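Local coordinates for YdhT protein (Bacillus subtilis, PDB 3CBW), which hydrolyses internal beta-1,4-mannosidic linkages in mannan, galactomannan and glucomannan, taking part in the breakdown of glucomannan, at residues S64-S69 with K317-L322; P70-C75 with Y303-N308; W311-N316 with A321-S326; A31-R36 with W327-G332; Y256-Y261 with F271-V276. The protein carries 3 engineered substitutions. All blocks are in the same frame, centred on the assembly; numbering follows the deposited sequence. Where two conformers were deposited one is given.

Contact 1. Residues S64-S69 with K317-L322; sequences SATGQS and KGASAL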
# COMPACT_ATOMS: atom_id res chain seq x y z
N SER A 64 -19.19 8.65 -10.34
CA SER A 64 -20.26 9.64 -10.47
C SER A 64 -19.69 11.04 -10.72
O SER A 64 -20.28 11.83 -11.47
CB SER A 64 -21.16 9.64 -9.24
OG SER A 64 -21.87 8.42 -9.17
N ALA A 65 -18.54 11.34 -10.11
CA ALA A 65 -17.89 12.65 -10.26
C ALA A 65 -17.11 12.82 -11.56
O ALA A 65 -16.96 13.95 -12.03
CB ALA A 65 -16.99 12.94 -9.06
N THR A 66 -16.59 11.73 -12.14
CA THR A 66 -15.63 11.83 -13.24
C THR A 66 -15.94 10.96 -14.45
O THR A 66 -15.32 11.10 -15.51
CB THR A 66 -14.19 11.44 -12.77
OG1 THR A 66 -14.13 10.01 -12.56
CG2 THR A 66 -13.77 12.19 -11.51
N GLY A 67 -16.86 10.02 -14.28
CA GLY A 67 -17.13 9.03 -15.32
C GLY A 67 -16.13 7.88 -15.38
O GLY A 67 -16.29 6.99 -16.19
N GLN A 68 -15.11 7.91 -14.52
CA GLN A 68 -14.07 6.90 -14.51
C GLN A 68 -13.97 6.30 -13.12
O GLN A 68 -14.38 6.91 -12.14
CB GLN A 68 -12.73 7.53 -14.87
CG GLN A 68 -12.67 8.15 -16.26
CD GLN A 68 -12.68 7.12 -17.36
OE1 GLN A 68 -11.98 6.10 -17.29
NE2 GLN A 68 -13.47 7.36 -18.39
N SER A 69 -13.39 5.10 -13.04
CA SER A 69 -13.17 4.45 -11.75
C SER A 69 -11.68 4.28 -11.48
O SER A 69 -10.90 4.12 -12.43
CB SER A 69 -13.84 3.07 -11.72
OG SER A 69 -15.23 3.18 -11.92
N LYS A 317 -11.13 19.47 -5.16
CA LYS A 317 -11.07 20.08 -6.48
C LYS A 317 -10.09 19.35 -7.42
O LYS A 317 -9.15 18.68 -6.97
CB LYS A 317 -10.89 21.61 -6.42
CG LYS A 317 -9.51 22.16 -6.29
CD LYS A 317 -9.53 23.71 -6.30
CE LYS A 317 -10.12 24.28 -5.01
NZ LYS A 317 -10.17 25.79 -4.98
N GLY A 318 -10.38 19.43 -8.71
CA GLY A 318 -9.51 18.85 -9.73
C GLY A 318 -9.69 17.37 -10.00
O GLY A 318 -8.89 16.77 -10.72
N ALA A 319 -10.75 16.77 -9.46
CA ALA A 319 -11.02 15.34 -9.69
C ALA A 319 -11.11 14.96 -11.16
O ALA A 319 -10.53 13.97 -11.59
CB ALA A 319 -12.29 14.92 -8.97
N SER A 320 -11.87 15.74 -11.94
CA SER A 320 -12.04 15.46 -13.36
C SER A 320 -10.72 15.58 -14.10
O SER A 320 -10.39 14.72 -14.92
CB SER A 320 -13.09 16.40 -13.98
OG SER A 320 -14.36 16.14 -13.42
N ALA A 321 -9.96 16.63 -13.81
CA ALA A 321 -8.67 16.84 -14.45
C ALA A 321 -7.69 15.72 -14.10
O ALA A 321 -6.93 15.27 -14.97
CB ALA A 321 -8.09 18.19 -14.08
N LEU A 322 -7.72 15.26 -12.85
CA LEU A 322 -6.91 14.12 -12.40
C LEU A 322 -7.27 12.85 -13.18
O LEU A 322 -6.39 12.17 -13.72
CB LEU A 322 -7.13 13.88 -10.91
CG LEU A 322 -6.45 12.64 -10.29
CD1 LEU A 322 -4.93 12.83 -10.26
CD2 LEU A 322 -6.99 12.41 -8.89
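Thr-66 meets the first turn of helix 319-324 with its methyl branch. CG2 of Thr-66 lies 3.7 Å from Ala-319 O and 4.0 Å from Ala-319 CB, so a small apolar group settles against the backbone and methyl of a residue whose own side chain points toward it. Alanine suits this place because its lone methyl meets Thr-66 CG2 while its carbonyl stays close to the same methyl. The touching surface is small and lies on the outside of the TIM barrel, where the C-terminal end of helix 57-66 passes the N-terminal end of helix 319-324; CA atoms of Thr-66 and Ser-320 are 5.1 Å apart.

The branched threonine divides its work. With chi1 at 72°, OG1 sits between the backbone N and the carbonyl carbon, while CG2 faces the other helix. OG1 accepts from Gln-68 N at 3.0 Å in an ST turn and is also hydrogen-bonded to Ile-62 O, one turn back. Gly-67, between Thr-66 and Gln-68, is the first residue to leave the helix, with positive phi, a conformation that favours glycine. On the partner helix Gly-318, likewise with positive phi, takes the N-cap position, and its carbonyl O receives Leu-322 N at 2.9 Å. Farther out, Thr-66 O is hydrogen-bonded to His-324 NE2 from the same short helix.

Contact 2. Residues P70-C75 with Y303-N308; sequences PAIYGC and YFLAWN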
# COMPACT_ATOMS: atom_id res chain seq x y z
N PRO A 70 -11.27 4.28 -10.20
CA PRO A 70 -9.84 4.09 -9.91
C PRO A 70 -9.34 2.74 -10.40
O PRO A 70 -10.04 1.72 -10.26
CB PRO A 70 -9.76 4.18 -8.38
CG PRO A 70 -11.16 3.93 -7.89
CD PRO A 70 -12.07 4.46 -8.97
N ALA A 71 -8.15 2.71 -10.99
CA ALA A 71 -7.55 1.44 -11.38
C ALA A 71 -7.28 0.53 -10.19
O ALA A 71 -7.48 -0.69 -10.27
CB ALA A 71 -6.28 1.66 -12.20
N ILE A 72 -6.82 1.11 -9.08
CA ILE A 72 -6.51 0.37 -7.87
C ILE A 72 -7.54 0.67 -6.79
O ILE A 72 -7.93 1.82 -6.59
CB ILE A 72 -5.10 0.75 -7.37
CG1 ILE A 72 -4.06 0.33 -8.41
CG2 ILE A 72 -4.81 0.13 -5.99
CD1 ILE A 72 -2.71 0.97 -8.20
N TYR A 73 -8.00 -0.38 -6.10
CA TYR A 73 -8.94 -0.19 -5.00
C TYR A 73 -8.38 -0.85 -3.76
O TYR A 73 -7.98 -2.02 -3.79
CB TYR A 73 -10.32 -0.74 -5.34
CG TYR A 73 -11.44 -0.03 -4.62
CD1 TYR A 73 -11.62 1.35 -4.75
CD2 TYR A 73 -12.36 -0.73 -3.84
CE1 TYR A 73 -12.66 2.01 -4.10
CE2 TYR A 73 -13.42 -0.07 -3.19
CZ TYR A 73 -13.56 1.29 -3.34
OH TYR A 73 -14.61 1.96 -2.73
N GLY A 74 -8.33 -0.08 -2.67
CA GLY A 74 -7.70 -0.54 -1.46
C GLY A 74 -8.66 -0.98 -0.37
O GLY A 74 -9.74 -0.40 -0.22
N CYS A 75 -8.23 -1.98 0.40
CA CYS A 75 -8.91 -2.36 1.64
C CYS A 75 -7.87 -2.52 2.73
O CYS A 75 -6.72 -2.84 2.45
CB CYS A 75 -9.68 -3.68 1.45
SG CYS A 75 -10.29 -4.52 3.02
N TYR A 303 1.68 4.68 -9.87
CA TYR A 303 0.31 4.76 -9.39
C TYR A 303 0.21 5.75 -8.25
O TYR A 303 1.22 6.11 -7.63
CB TYR A 303 -0.25 3.39 -8.99
CG TYR A 303 0.11 2.77 -7.64
CD1 TYR A 303 -0.53 3.18 -6.47
CD2 TYR A 303 0.95 1.67 -7.56
CE1 TYR A 303 -0.27 2.56 -5.24
CE2 TYR A 303 1.21 1.04 -6.35
CZ TYR A 303 0.59 1.48 -5.20
OH TYR A 303 0.83 0.83 -4.01
N PHE A 304 -1.01 6.20 -7.99
CA PHE A 304 -1.32 6.89 -6.74
C PHE A 304 -2.54 6.24 -6.10
O PHE A 304 -3.38 5.66 -6.81
CB PHE A 304 -1.57 8.39 -6.96
CG PHE A 304 -2.81 8.71 -7.77
CD1 PHE A 304 -4.06 8.79 -7.15
CD2 PHE A 304 -2.72 8.93 -9.13
CE1 PHE A 304 -5.19 9.08 -7.90
CE2 PHE A 304 -3.85 9.22 -9.89
CZ PHE A 304 -5.08 9.30 -9.27
N LEU A 305 -2.63 6.33 -4.77
CA LEU A 305 -3.79 5.82 -4.05
C LEU A 305 -4.27 6.91 -3.12
O LEU A 305 -3.67 7.17 -2.08
CB LEU A 305 -3.45 4.55 -3.25
CG LEU A 305 -4.64 3.89 -2.53
CD1 LEU A 305 -5.16 2.74 -3.34
CD2 LEU A 305 -4.29 3.43 -1.11
N ALA A 306 -5.32 7.60 -3.55
CA ALA A 306 -5.89 8.66 -2.73
C ALA A 306 -6.72 8.04 -1.63
O ALA A 306 -7.39 7.02 -1.84
CB ALA A 306 -6.71 9.61 -3.58
N TRP A 307 -6.70 8.65 -0.45
CA TRP A 307 -7.50 8.12 0.64
C TRP A 307 -8.99 8.45 0.43
O TRP A 307 -9.36 9.10 -0.54
CB TRP A 307 -6.98 8.61 1.99
CG TRP A 307 -7.01 7.58 3.08
CD1 TRP A 307 -7.75 7.63 4.25
CD2 TRP A 307 -6.28 6.34 3.13
NE1 TRP A 307 -7.51 6.50 5.00
CE2 TRP A 307 -6.61 5.70 4.35
CE3 TRP A 307 -5.38 5.71 2.25
CZ2 TRP A 307 -6.07 4.47 4.72
CZ3 TRP A 307 -4.86 4.47 2.63
CH2 TRP A 307 -5.20 3.87 3.85
N ASN A 308 -9.84 7.94 1.31
CA ASN A 308 -11.29 8.14 1.18
C ASN A 308 -11.75 9.32 2.04
O ASN A 308 -10.94 10.17 2.41
CB ASN A 308 -12.06 6.85 1.51
CG ASN A 308 -11.87 6.39 2.95
OD1 ASN A 308 -11.00 6.88 3.68
ND2 ASN A 308 -12.68 5.43 3.37
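Ile-72 reaches across to Tyr-303 and Leu-305 with two different branches. The first interaction is a CH-pi contact: the terminal CD1 of Ile-72 stands over one face of the Tyr-303 ring, 3.7 Å from its centroid and 26° off the ring normal. It is displaced toward the root of the ring, so Tyr-303 CG is its nearest atom at 3.4 Å. The isoleucine crosses the tyrosine at about a right angle, bringing its end, and not its flank, onto the ring. Chi1 of 80° sets Tyr-303 CG between its backbone N and carbonyl carbon, which brings the ring in front of this methyl.

The parallel strands 72-79 and 301-306 are both neighbours of strand 41-49 in the wall of a TIM barrel, the fold of glycosyl hydrolase family 26. Their short segments approach to 8.1 Å at 45°, too far for backbone pairing, and the contact is therefore made by side chains pointing into the barrel. Strand 301-306 leads directly to Trp-307 and Asn-308, which probably bind substrate.

The remaining interactions are aliphatic. Ile-72 CG2 meets Leu-305 CD1 at 3.7 Å, the two side chains again crossing nearly perpendicularly; a beta-branched residue suits a strand position that must serve two partners. Leu-305 CD1 also comes within 4.3 Å of Gly-74 N. Glycine here presents bare backbone to the leucine methyl. Leu-170 of strand 169-172 also touches both Ile-72 and Tyr-303 in the barrel interior. The side chain of Leu-305 is about 5 Å from that of Glu-275, the probable catalytic nucleophile.

Contact 3. Residues W311-N316 with A321-S326; sequences WSAAVN and ALYHDS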
# COMPACT_ATOMS: atom_id res chain seq x y z
N TRP A 311 -10.40 13.15 2.27
CA TRP A 311 -9.22 13.11 1.40
C TRP A 311 -9.55 12.69 -0.03
O TRP A 311 -8.70 12.75 -0.91
CB TRP A 311 -8.17 12.15 1.97
CG TRP A 311 -7.64 12.52 3.32
CD1 TRP A 311 -6.65 13.41 3.60
CD2 TRP A 311 -8.07 11.99 4.58
NE1 TRP A 311 -6.43 13.48 4.96
CE2 TRP A 311 -7.30 12.62 5.58
CE3 TRP A 311 -9.04 11.05 4.96
CZ2 TRP A 311 -7.46 12.33 6.95
CZ3 TRP A 311 -9.20 10.77 6.32
CH2 TRP A 311 -8.42 11.41 7.29
N SER A 312 -10.79 12.24 -0.25
CA SER A 312 -11.19 11.62 -1.51
C SER A 312 -11.04 12.53 -2.70
O SER A 312 -11.36 13.72 -2.64
CB SER A 312 -12.64 11.15 -1.43
OG SER A 312 -13.13 10.73 -2.70
N ALA A 313 -10.61 11.96 -3.82
CA ALA A 313 -10.61 12.70 -5.08
C ALA A 313 -12.01 13.22 -5.39
O ALA A 313 -12.16 14.32 -5.91
CB ALA A 313 -10.12 11.82 -6.21
N ALA A 314 -13.04 12.44 -5.06
CA ALA A 314 -14.41 12.80 -5.44
C ALA A 314 -14.89 14.12 -4.85
O ALA A 314 -15.71 14.81 -5.47
CB ALA A 314 -15.38 11.68 -5.08
N VAL A 315 -14.39 14.48 -3.66
CA VAL A 315 -14.89 15.66 -2.93
C VAL A 315 -13.89 16.81 -2.92
O VAL A 315 -14.10 17.83 -2.27
CB VAL A 315 -15.32 15.31 -1.49
CG1 VAL A 315 -16.37 14.20 -1.50
CG2 VAL A 315 -14.12 14.91 -0.63
N ASN A 316 -12.77 16.64 -3.62
CA ASN A 316 -11.75 17.67 -3.67
C ASN A 316 -11.66 18.26 -5.06
O ASN A 316 -12.08 17.64 -6.04
CB ASN A 316 -10.40 17.09 -3.22
CG ASN A 316 -10.27 17.06 -1.72
OD1 ASN A 316 -10.03 18.09 -1.08
ND2 ASN A 316 -10.43 15.87 -1.13
N ALA A 321 -9.96 16.63 -13.81
CA ALA A 321 -8.67 16.84 -14.45
C ALA A 321 -7.69 15.72 -14.10
O ALA A 321 -6.93 15.27 -14.97
CB ALA A 321 -8.09 18.19 -14.08
N LEU A 322 -7.72 15.26 -12.85
CA LEU A 322 -6.91 14.12 -12.40
C LEU A 322 -7.27 12.85 -13.18
O LEU A 322 -6.39 12.17 -13.72
CB LEU A 322 -7.13 13.88 -10.91
CG LEU A 322 -6.45 12.64 -10.29
CD1 LEU A 322 -4.93 12.83 -10.26
CD2 LEU A 322 -6.99 12.41 -8.89
N TYR A 323 -8.56 12.54 -13.26
CA TYR A 323 -9.00 11.29 -13.85
C TYR A 323 -8.98 11.30 -15.37
O TYR A 323 -8.87 10.24 -15.99
CB TYR A 323 -10.36 10.87 -13.26
CG TYR A 323 -10.17 10.04 -12.02
CD1 TYR A 323 -9.95 10.62 -10.77
CD2 TYR A 323 -10.15 8.65 -12.11
CE1 TYR A 323 -9.74 9.84 -9.64
CE2 TYR A 323 -9.94 7.86 -11.00
CZ TYR A 323 -9.73 8.45 -9.77
OH TYR A 323 -9.52 7.64 -8.68
N HIS A 324 -9.03 12.49 -15.97
CA HIS A 324 -9.03 12.59 -17.43
C HIS A 324 -7.68 12.97 -18.01
O HIS A 324 -7.55 13.05 -19.24
CB HIS A 324 -10.12 13.56 -17.91
CG HIS A 324 -11.50 13.07 -17.63
ND1 HIS A 324 -12.17 12.21 -18.47
CD2 HIS A 324 -12.33 13.28 -16.58
CE1 HIS A 324 -13.36 11.93 -17.97
NE2 HIS A 324 -13.48 12.57 -16.82
N ASP A 325 -6.69 13.19 -17.16
CA ASP A 325 -5.35 13.51 -17.65
C ASP A 325 -4.87 12.39 -18.56
O ASP A 325 -5.13 11.22 -18.30
CB ASP A 325 -4.38 13.70 -16.50
CG ASP A 325 -3.09 14.37 -16.95
OD1 ASP A 325 -2.22 13.66 -17.50
OD2 ASP A 325 -2.97 15.61 -16.80
N SER A 326 -4.16 12.74 -19.63
CA SER A 326 -3.66 11.72 -20.57
C SER A 326 -2.75 10.69 -19.88
O SER A 326 -2.65 9.56 -20.33
CB SER A 326 -2.94 12.36 -21.75
OG SER A 326 -1.79 13.04 -21.31
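Chi1 of 175° swings Leu-322 CG opposite its backbone N, and chi1 of -88° in Tyr-323 sends the ring off the same helical turn, so that both side chains arrive at the methyl of Ala-313. They belong to helix 319-324, and Ala-313 to the loop that runs to this helix from strand 301-306: a local beta-to-alpha connection of the TIM barrel, folded back on the helix it leads into. The CB of Ala-313 lies 4.2 Å from Leu-322 CD2 and 4.0 Å from Tyr-323 CE1. It meets the tyrosine at the ring edge, near the ring plane, and therefore makes no stack of a methyl over a face. All three residues are buried, and alanine is suited to the spot because its single methyl can touch both partners while the backbone stays close.

The loop is shaped by polar groups of its own. Ser-312 OG accepts from Ala-314 N at 2.9 Å, an ST turn that starts the bend carrying Ala-313; the same hydroxyl is hydrogen-bonded to Glu-58 of helix 57-66. Tyr-323 also touches that helix, at Ile-62 and Thr-66.

The carbonyl of the same serine takes two donors, Val-315 N and Asn-316 ND2, from opposite faces of its plane. Asparagine suits a loop position whose side chain must return to the backbone: its ND2 is hydrogen-bonded to Glu-310 O and also donates to Ser-312 O at 2.8 Å with an N-H...O angle of 167°, reaching that oxygen from above the carbonyl plane.

Contact 4. Residues A31-R36 with W327-G332; sequences AHLPNR and WTLNKG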
# COMPACT_ATOMS: atom_id res chain seq x y z
N ALA A 31 6.05 -2.16 -13.99
CA ALA A 31 7.38 -1.58 -13.95
C ALA A 31 7.70 -0.80 -15.22
O ALA A 31 8.50 0.14 -15.19
CB ALA A 31 8.41 -2.67 -13.76
N HIS A 32 7.07 -1.18 -16.32
CA HIS A 32 7.34 -0.54 -17.61
C HIS A 32 6.46 0.67 -17.93
O HIS A 32 6.66 1.32 -18.96
CB HIS A 32 7.25 -1.55 -18.75
CG HIS A 32 8.43 -2.47 -18.84
ND1 HIS A 32 8.57 -3.58 -18.04
CD2 HIS A 32 9.51 -2.44 -19.65
CE1 HIS A 32 9.70 -4.20 -18.36
NE2 HIS A 32 10.28 -3.53 -19.33
N LEU A 33 5.50 0.99 -17.07
CA LEU A 33 4.59 2.10 -17.35
C LEU A 33 5.29 3.44 -17.65
O LEU A 33 4.84 4.15 -18.56
CB LEU A 33 3.56 2.27 -16.24
CG LEU A 33 2.50 1.16 -16.17
CD1 LEU A 33 1.70 1.27 -14.89
CD2 LEU A 33 1.56 1.18 -17.40
N PRO A 34 6.35 3.81 -16.91
CA PRO A 34 6.96 5.13 -17.20
C PRO A 34 7.62 5.27 -18.57
O PRO A 34 8.00 6.37 -18.95
CB PRO A 34 8.00 5.27 -16.08
CG PRO A 34 7.50 4.37 -14.98
CD PRO A 34 7.00 3.18 -15.74
N ASN A 35 7.74 4.17 -19.32
CA ASN A 35 8.25 4.25 -20.70
C ASN A 35 7.19 4.70 -21.70
O ASN A 35 7.52 5.01 -22.85
CB ASN A 35 8.82 2.90 -21.12
CG ASN A 35 9.98 2.46 -20.25
OD1 ASN A 35 10.71 3.28 -19.69
ND2 ASN A 35 10.17 1.16 -20.14
N ARG A 36 5.93 4.73 -21.29
CA ARG A 36 4.84 5.15 -22.16
C ARG A 36 4.80 6.66 -22.28
O ARG A 36 5.42 7.37 -21.48
CB ARG A 36 3.50 4.66 -21.61
CG ARG A 36 3.33 3.16 -21.57
CD ARG A 36 2.03 2.83 -20.89
NE ARG A 36 1.65 1.44 -21.13
CZ ARG A 36 0.41 0.98 -20.98
NH1 ARG A 36 -0.55 1.78 -20.53
NH2 ARG A 36 0.14 -0.29 -21.25
N TRP A 327 -2.10 11.09 -18.79
CA TRP A 327 -1.23 10.17 -18.05
C TRP A 327 -1.97 9.15 -17.19
O TRP A 327 -1.40 8.11 -16.86
CB TRP A 327 -0.28 10.95 -17.17
CG TRP A 327 0.92 11.52 -17.88
CD1 TRP A 327 0.95 12.12 -19.11
CD2 TRP A 327 2.25 11.56 -17.38
NE1 TRP A 327 2.23 12.52 -19.40
CE2 TRP A 327 3.05 12.19 -18.35
CE3 TRP A 327 2.86 11.12 -16.19
CZ2 TRP A 327 4.43 12.39 -18.18
CZ3 TRP A 327 4.22 11.31 -16.02
CH2 TRP A 327 4.99 11.95 -17.01
N THR A 328 -3.21 9.45 -16.82
CA THR A 328 -3.90 8.63 -15.82
C THR A 328 -4.53 7.39 -16.45
O THR A 328 -5.26 7.48 -17.43
CB THR A 328 -4.93 9.49 -15.08
OG1 THR A 328 -4.27 10.63 -14.55
CG2 THR A 328 -5.58 8.71 -13.95
N LEU A 329 -4.23 6.24 -15.86
CA LEU A 329 -4.77 4.97 -16.30
C LEU A 329 -5.81 4.51 -15.29
O LEU A 329 -5.50 4.33 -14.10
CB LEU A 329 -3.62 3.97 -16.44
CG LEU A 329 -3.88 2.63 -17.12
CD1 LEU A 329 -2.57 2.02 -17.61
CD2 LEU A 329 -4.63 1.66 -16.21
N ASN A 330 -7.04 4.30 -15.76
CA ASN A 330 -8.16 3.99 -14.89
C ASN A 330 -8.63 2.55 -15.04
O ASN A 330 -8.11 1.80 -15.87
CB ASN A 330 -9.29 4.99 -15.17
CG ASN A 330 -8.88 6.40 -14.86
OD1 ASN A 330 -8.27 6.66 -13.83
ND2 ASN A 330 -9.17 7.32 -15.76
N LYS A 331 -9.57 2.15 -14.18
CA LYS A 331 -10.13 0.81 -14.24
C LYS A 331 -10.58 0.50 -15.66
O LYS A 331 -11.23 1.33 -16.30
CB LYS A 331 -11.32 0.72 -13.28
CG LYS A 331 -11.77 -0.70 -12.98
CD LYS A 331 -13.08 -0.71 -12.21
CE LYS A 331 -13.44 -2.11 -11.69
NZ LYS A 331 -14.82 -2.12 -11.11
N GLY A 332 -10.22 -0.68 -16.14
CA GLY A 332 -10.57 -1.11 -17.50
C GLY A 332 -9.49 -0.85 -18.53
O GLY A 332 -9.64 -1.23 -19.70
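Leu-329 has the most surface buried here, and its CD1 touches both Arg-36 and Leu-33. The contact packs the end of the first helix of this TIM-barrel protein against the short strand 328-329 near the C terminus: Leu-329 is on that strand, which pairs parallel with strand 41-49, and Leu-33 and Arg-36 follow helix 21-32. With chi1 at -170° and chi2 at 159°, the leucine is extended toward the helix end, and its CD1 lies 3.6 Å from Arg-36 NH1. This is contact between a methyl and a flat polar group, the two side chains crossing at about a right angle.

Arginine suits a place where a long chain must carry its charge past apolar neighbours. Its chain is extended from CG to NE, and the guanidinium is held by hydrogen bonds from NH2 to Pro-342 O and Thr-341 OG1 and from NH1 to Asn-39 O. These fix the group that Leu-329 packs against.

Leu-33 adds a smaller apolar touch, its CD2 being 4.2 Å from Leu-329 CD1. Both leucines also rest on Leu-42 of strand 41-49. The same Leu-33 methyl covers one face of the Arg-36 guanidinium, offset toward its rim, with CD2 3.6 Å above the plane.

Contact 5. Residues Y256-Y261 with F271-V276; sequences YSINGY and FAFTEV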
# COMPACT_ATOMS: atom_id res chain seq x y z
N TYR A 256 4.40 19.87 -5.02
CA TYR A 256 5.67 19.97 -5.72
C TYR A 256 6.87 19.86 -4.78
O TYR A 256 8.01 19.79 -5.26
CB TYR A 256 5.73 21.29 -6.49
CG TYR A 256 4.67 21.41 -7.57
CD1 TYR A 256 5.00 21.22 -8.90
CD2 TYR A 256 3.35 21.71 -7.25
CE1 TYR A 256 4.04 21.34 -9.90
CE2 TYR A 256 2.39 21.81 -8.23
CZ TYR A 256 2.74 21.63 -9.54
OH TYR A 256 1.76 21.77 -10.49
N SER A 257 6.60 19.85 -3.48
CA SER A 257 7.64 19.86 -2.45
C SER A 257 7.76 18.55 -1.70
O SER A 257 8.36 18.49 -0.63
CB SER A 257 7.38 21.00 -1.47
OG SER A 257 7.66 22.23 -2.09
N ILE A 258 7.19 17.48 -2.25
CA ILE A 258 7.23 16.19 -1.58
C ILE A 258 8.65 15.66 -1.61
O ILE A 258 9.28 15.60 -2.67
CB ILE A 258 6.25 15.19 -2.20
CG1 ILE A 258 4.82 15.75 -2.18
CG2 ILE A 258 6.30 13.87 -1.43
CD1 ILE A 258 3.83 14.99 -3.07
N ASN A 259 9.17 15.31 -0.43
CA ASN A 259 10.52 14.80 -0.28
C ASN A 259 10.54 13.28 -0.35
O ASN A 259 9.68 12.62 0.23
CB ASN A 259 11.06 15.29 1.07
CG ASN A 259 12.47 14.85 1.35
OD1 ASN A 259 12.72 13.68 1.69
ND2 ASN A 259 13.42 15.78 1.27
N GLY A 260 11.51 12.73 -1.07
CA GLY A 260 11.78 11.29 -1.00
C GLY A 260 11.83 10.55 -2.32
O GLY A 260 12.29 9.42 -2.39
N TYR A 261 11.33 11.19 -3.37
CA TYR A 261 11.26 10.57 -4.69
C TYR A 261 12.65 10.19 -5.22
O TYR A 261 12.84 9.09 -5.72
CB TYR A 261 10.54 11.51 -5.65
CG TYR A 261 10.59 11.12 -7.10
CD1 TYR A 261 9.65 10.25 -7.64
CD2 TYR A 261 11.57 11.64 -7.94
CE1 TYR A 261 9.68 9.91 -8.98
CE2 TYR A 261 11.63 11.29 -9.28
CZ TYR A 261 10.67 10.43 -9.79
OH TYR A 261 10.68 10.10 -11.11
N PHE A 271 8.31 3.08 -8.45
CA PHE A 271 7.92 4.04 -7.43
C PHE A 271 6.43 4.40 -7.56
O PHE A 271 5.93 4.59 -8.66
CB PHE A 271 8.77 5.32 -7.58
CG PHE A 271 8.33 6.44 -6.68
CD1 PHE A 271 8.87 6.57 -5.40
CD2 PHE A 271 7.35 7.34 -7.08
CE1 PHE A 271 8.42 7.58 -4.56
CE2 PHE A 271 6.90 8.34 -6.24
CZ PHE A 271 7.43 8.47 -5.00
N ALA A 272 5.76 4.53 -6.42
CA ALA A 272 4.36 4.95 -6.40
C ALA A 272 4.08 5.92 -5.26
O ALA A 272 4.82 5.96 -4.28
CB ALA A 272 3.45 3.74 -6.28
N PHE A 273 3.03 6.72 -5.42
CA PHE A 273 2.46 7.46 -4.30
C PHE A 273 1.43 6.57 -3.62
O PHE A 273 0.28 6.48 -4.05
CB PHE A 273 1.87 8.80 -4.75
CG PHE A 273 2.93 9.85 -4.95
CD1 PHE A 273 3.60 10.37 -3.85
CD2 PHE A 273 3.32 10.25 -6.22
CE1 PHE A 273 4.62 11.30 -4.01
CE2 PHE A 273 4.33 11.20 -6.37
CZ PHE A 273 4.98 11.71 -5.26
N THR A 274 1.91 5.85 -2.62
CA THR A 274 1.18 4.73 -2.05
C THR A 274 0.01 5.15 -1.17
O THR A 274 -0.88 4.34 -0.91
CB THR A 274 2.16 3.81 -1.32
OG1 THR A 274 3.04 4.60 -0.52
CG2 THR A 274 2.98 3.02 -2.32
N GLU A 275 0.02 6.40 -0.70
CA GLU A 275 -1.14 7.10 -0.12
C GLU A 275 -1.00 8.55 -0.49
O GLU A 275 0.11 9.10 -0.53
CB GLU A 275 -1.18 7.05 1.40
CG GLU A 275 -1.54 5.73 1.95
CD GLU A 275 -1.94 5.76 3.43
OE1 GLU A 275 -2.36 6.79 3.99
OE2 GLU A 275 -1.84 4.70 4.05
N VAL A 276 -2.11 9.21 -0.78
CA VAL A 276 -2.09 10.65 -1.02
C VAL A 276 -3.35 11.28 -0.46
O VAL A 276 -4.43 10.68 -0.48
CB VAL A 276 -1.90 11.02 -2.54
CG1 VAL A 276 -2.94 10.41 -3.40
CG2 VAL A 276 -1.92 12.53 -2.76
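Tyr-261 drives the edge of its ring into the face of Phe-271. The planes stand at 82° with centroids 5.0 Å apart, a T-shaped pair. Tyr-261 CD1 does the touching, 3.6 Å from Phe-271 CE2 and placed above the phenylalanine plane toward its rim. Both residues have chi1 near 170°, with CG anti to the backbone N; the ring of Phe-271 is thereby extended from its strand toward the loop. Tyrosine suits the partly exposed side of the pair, since its OH can leave the apolar patch and is hydrogen-bonded to Lys-300 N.

Phe-271 is turned against Phe-273 as well, two residues along the same strand: its CE2 lies 3.8 Å above one face of the Phe-273 ring, while Phe-273 CE2 in turn lies at the edge of Phe-271, in its plane.

These rings sit on strand 271-278 of the TIM barrel, and residues 256-261 lead from strand 245-252 into the first residue of helix 261-265. The contact fastens this beta-alpha-beta connection to the outside of the strand it leads to. Gly-260, at positive phi, occupies the N-cap position of the helix, where its backbone angles call for glycine.

Ile-258 and Phe-273 approach from opposite directions. Ile-258 CD1 is 3.9 Å from Phe-273 CE1, and CG2 is 4.0 Å from the same carbon, so both branches rest on it from the same side; the approach to the ring is oblique. Two residues beyond Phe-273 the strand turns a corner at Glu-275, probably the nucleophile of the reaction, whose OE2 forms a salt bridge with Arg-172 and whose OE1 is hydrogen-bonded to Tyr-251 OH.

In the fold
From the N terminus, residues 31-36 open the widest loop, which contact 4 closes only at 327-332, tying the first helix to the short strand 328-329 beside strand 41-49. Within it lies contact 1, joining the ends of helices 57-66 and 319-324, and within that contact 2, on the inner face of the barrel, between the strands either side of strand 41-49. Contact 5 is innermost, a short local loop ending on strand 271-278, which pairs with strand 301-306 of contact 2. Contact 3 follows contact 2 in series and overlaps the closing end of contact 1, sharing Ala-321 and Leu-322. Thr-328 OG1 of contact 4 is hydrogen-bonded to Leu-322 O, linking helix to following strand.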